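Local atomic coordinates of amidohydrolase (PDB entry 4F0L), a protein that is a metal-dependent amidohydrolase, probably a deaminase, that carries an iron(III) ion in its presumed active site. Residues A214-R219 against H239-E244. Numbering follows the deposited sequence.
Sequences APHSLR and HIHVAE. With FE (Fe (III) ion), chain E.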
loop_
_atom_site.group_PDB
_atom_site.type_symbol
_atom_site.label_atom_id
_atom_site.label_comp_id
_atom_site.label_asym_id
_atom_site.label_seq_id
_atom_site.Cartn_x
_atom_site.Cartn_y
_atom_site.Cartn_z
ATOM N N ALA B 214 -26.053 1.287 14.727
ATOM C CA ALA B 214 -24.650 1.065 15.045
ATOM C C ALA B 214 -24.404 1.403 16.521
ATOM O O ALA B 214 -23.955 2.492 16.832
ATOM C CB ALA B 214 -23.737 1.899 14.145
ATOM N N PRO B 215 -24.687 0.451 17.432
ATOM C CA PRO B 215 -24.129 0.627 18.764
ATOM C C PRO B 215 -22.624 0.801 18.673
ATOM O O PRO B 215 -21.937 0.009 18.013
ATOM C CB PRO B 215 -24.496 -0.676 19.487
ATOM C CG PRO B 215 -24.915 -1.638 18.422
ATOM C CD PRO B 215 -25.431 -0.809 17.287
ATOM N N HIS B 216 -22.092 1.848 19.276
ATOM C CA HIS B 216 -20.689 2.193 18.993
ATOM C C HIS B 216 -19.712 1.087 19.318
ATOM O O HIS B 216 -18.898 0.686 18.484
ATOM C CB HIS B 216 -20.285 3.438 19.741
ATOM C CG HIS B 216 -18.882 3.856 19.467
ATOM N ND1 HIS B 216 -17.841 3.482 20.254
ATOM C CD2 HIS B 216 -18.348 4.598 18.425
ATOM C CE1 HIS B 216 -16.694 3.982 19.740
ATOM N NE2 HIS B 216 -17.002 4.661 18.622
ATOM N N SER B 217 -19.812 0.588 20.536
ATOM C CA SER B 217 -18.879 -0.413 21.076
ATOM C C SER B 217 -19.416 -0.856 22.410
ATOM O O SER B 217 -20.346 -0.226 22.958
ATOM C CB SER B 217 -17.498 0.196 21.300
ATOM O OG SER B 217 -17.584 1.174 22.314
ATOM N N LEU B 218 -18.810 -1.890 22.970
ATOM C CA LEU B 218 -19.269 -2.380 24.256
ATOM C C LEU B 218 -19.001 -1.390 25.388
ATOM O O LEU B 218 -19.717 -1.384 26.380
ATOM C CB LEU B 218 -18.667 -3.750 24.566
ATOM C CG LEU B 218 -19.104 -4.866 23.596
ATOM C CD1 LEU B 218 -18.347 -6.154 23.906
ATOM C CD2 LEU B 218 -20.615 -5.078 23.602
ATOM N N ARG B 219 -17.979 -0.553 25.230
ATOM C CA ARG B 219 -17.661 0.484 26.229
ATOM C C ARG B 219 -18.716 1.560 26.262
ATOM O O ARG B 219 -18.987 2.160 27.305
ATOM C CB ARG B 219 -16.369 1.244 25.866
ATOM C CG ARG B 219 -15.082 0.498 26.024
ATOM C CD ARG B 219 -13.951 1.519 25.972
ATOM N NE ARG B 219 -12.692 0.801 25.805
ATOM C CZ ARG B 219 -11.933 0.359 26.806
ATOM N NH1 ARG B 219 -12.232 0.612 28.084
ATOM N NH2 ARG B 219 -10.838 -0.323 26.517
ATOM N N HIS B 239 -24.340 -2.955 13.259
ATOM C CA HIS B 239 -22.875 -2.877 13.255
ATOM C C HIS B 239 -22.377 -2.398 14.591
ATOM O O HIS B 239 -23.035 -1.572 15.244
ATOM C CB HIS B 239 -22.398 -1.926 12.182
ATOM C CG HIS B 239 -22.545 -2.453 10.794
ATOM N ND1 HIS B 239 -21.598 -2.244 9.836
ATOM C CD2 HIS B 239 -23.575 -3.152 10.182
ATOM C CE1 HIS B 239 -21.975 -2.829 8.711
ATOM N NE2 HIS B 239 -23.184 -3.386 8.906
ATOM N N ILE B 240 -21.222 -2.900 15.002
ATOM C CA ILE B 240 -20.611 -2.528 16.283
ATOM C C ILE B 240 -19.110 -2.693 16.203
ATOM O O ILE B 240 -18.651 -3.681 15.662
ATOM C CB ILE B 240 -21.195 -3.402 17.430
ATOM C CG1 ILE B 240 -20.595 -3.042 18.786
ATOM C CG2 ILE B 240 -20.987 -4.891 17.163
ATOM C CD1 ILE B 240 -21.454 -3.435 19.972
ATOM N N HIS B 241 -18.340 -1.752 16.763
ATOM C CA HIS B 241 -16.889 -1.942 16.914
ATOM C C HIS B 241 -16.671 -2.957 18.001
ATOM O O HIS B 241 -17.190 -2.798 19.094
ATOM C CB HIS B 241 -16.137 -0.672 17.388
ATOM C CG HIS B 241 -16.056 0.462 16.384
ATOM N ND1 HIS B 241 -16.477 1.722 16.676
ATOM C CD2 HIS B 241 -15.488 0.525 15.104
ATOM C CE1 HIS B 241 -16.243 2.534 15.602
ATOM N NE2 HIS B 241 -15.644 1.796 14.647
ATOM N N VAL B 242 -15.870 -3.987 17.757
ATOM C CA VAL B 242 -15.526 -4.891 18.839
ATOM C C VAL B 242 -14.086 -5.469 18.753
ATOM O O VAL B 242 -13.590 -5.844 17.680
ATOM C CB VAL B 242 -16.615 -5.999 18.977
ATOM C CG1 VAL B 242 -16.695 -6.857 17.730
ATOM C CG2 VAL B 242 -16.328 -6.846 20.182
ATOM N N ALA B 243 -13.401 -5.519 19.903
ATOM C CA ALA B 243 -12.108 -6.193 20.004
ATOM C C ALA B 243 -10.998 -5.611 19.093
ATOM O O ALA B 243 -10.092 -6.325 18.654
ATOM C CB ALA B 243 -12.289 -7.678 19.759
ATOM N N GLU B 244 -11.048 -4.302 18.872
ATOM C CA GLU B 244 -10.082 -3.627 17.996
ATOM C C GLU B 244 -8.676 -3.522 18.607
ATOM O O GLU B 244 -7.666 -3.760 17.898
ATOM C CB GLU B 244 -10.568 -2.225 17.565
ATOM C CG GLU B 244 -9.596 -1.568 16.574
ATOM C CD GLU B 244 -9.977 -0.151 16.150
ATOM O OE1 GLU B 244 -9.260 0.463 15.316
ATOM O OE2 GLU B 244 -11.004 0.358 16.628
HETATM FE FE FE E . -14.425 2.768 12.879
HETATM O O HOH W 1 -16.781 -3.191 21.759
HETATM O O HOH W 2 -12.634 1.718 13.530
HETATM O O HOH W 3 -13.223 4.181 14.196
#
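The backbone O of H241 takes a hydrogen bond from a water at 2.7 Å, and S217 CA brings a C-H to the same oxygen at 3.5 Å. That water also accepts from L218 N, so it joins the two backbones where they are too far apart to bond directly. A direct hydrogen bond runs from H241 N to H216 O, 3.0 Å, with the donor 37° out of the carbonyl plane. Earlier in the two strands, the CA-H of A214 points to H239 O and that of I240 to P215 O.

The segments hold the C-terminal ends of the neighbouring parallel strands 210-215 and 238-242 and the loops that follow them, in the TIM-barrel fold of the amidohydrolase family. H241 projects from its strand into the metal site. Its NE2 binds the iron at 2.4 Å, and H65, H67, D329 and two waters complete the shell. The edge of the H241 ring is turned toward the face of the H216 ring, with the planes at 73°. H241 ND1 stands over the H216 face, offset toward the rim, 3.6 Å from H216 NE2. With CG anti to the backbone N (chi1 -179°), the H216 ring swings back toward H241. A hydrogen bond between H216 ND1 and S217 OG, 3.1 Å, limits its rotation. Away from the iron, I240 CD1 packs against P215 CB and L218 CD2, and L218 CD1 meets V242 CG2. Helix 260-267 covers this apolar patch.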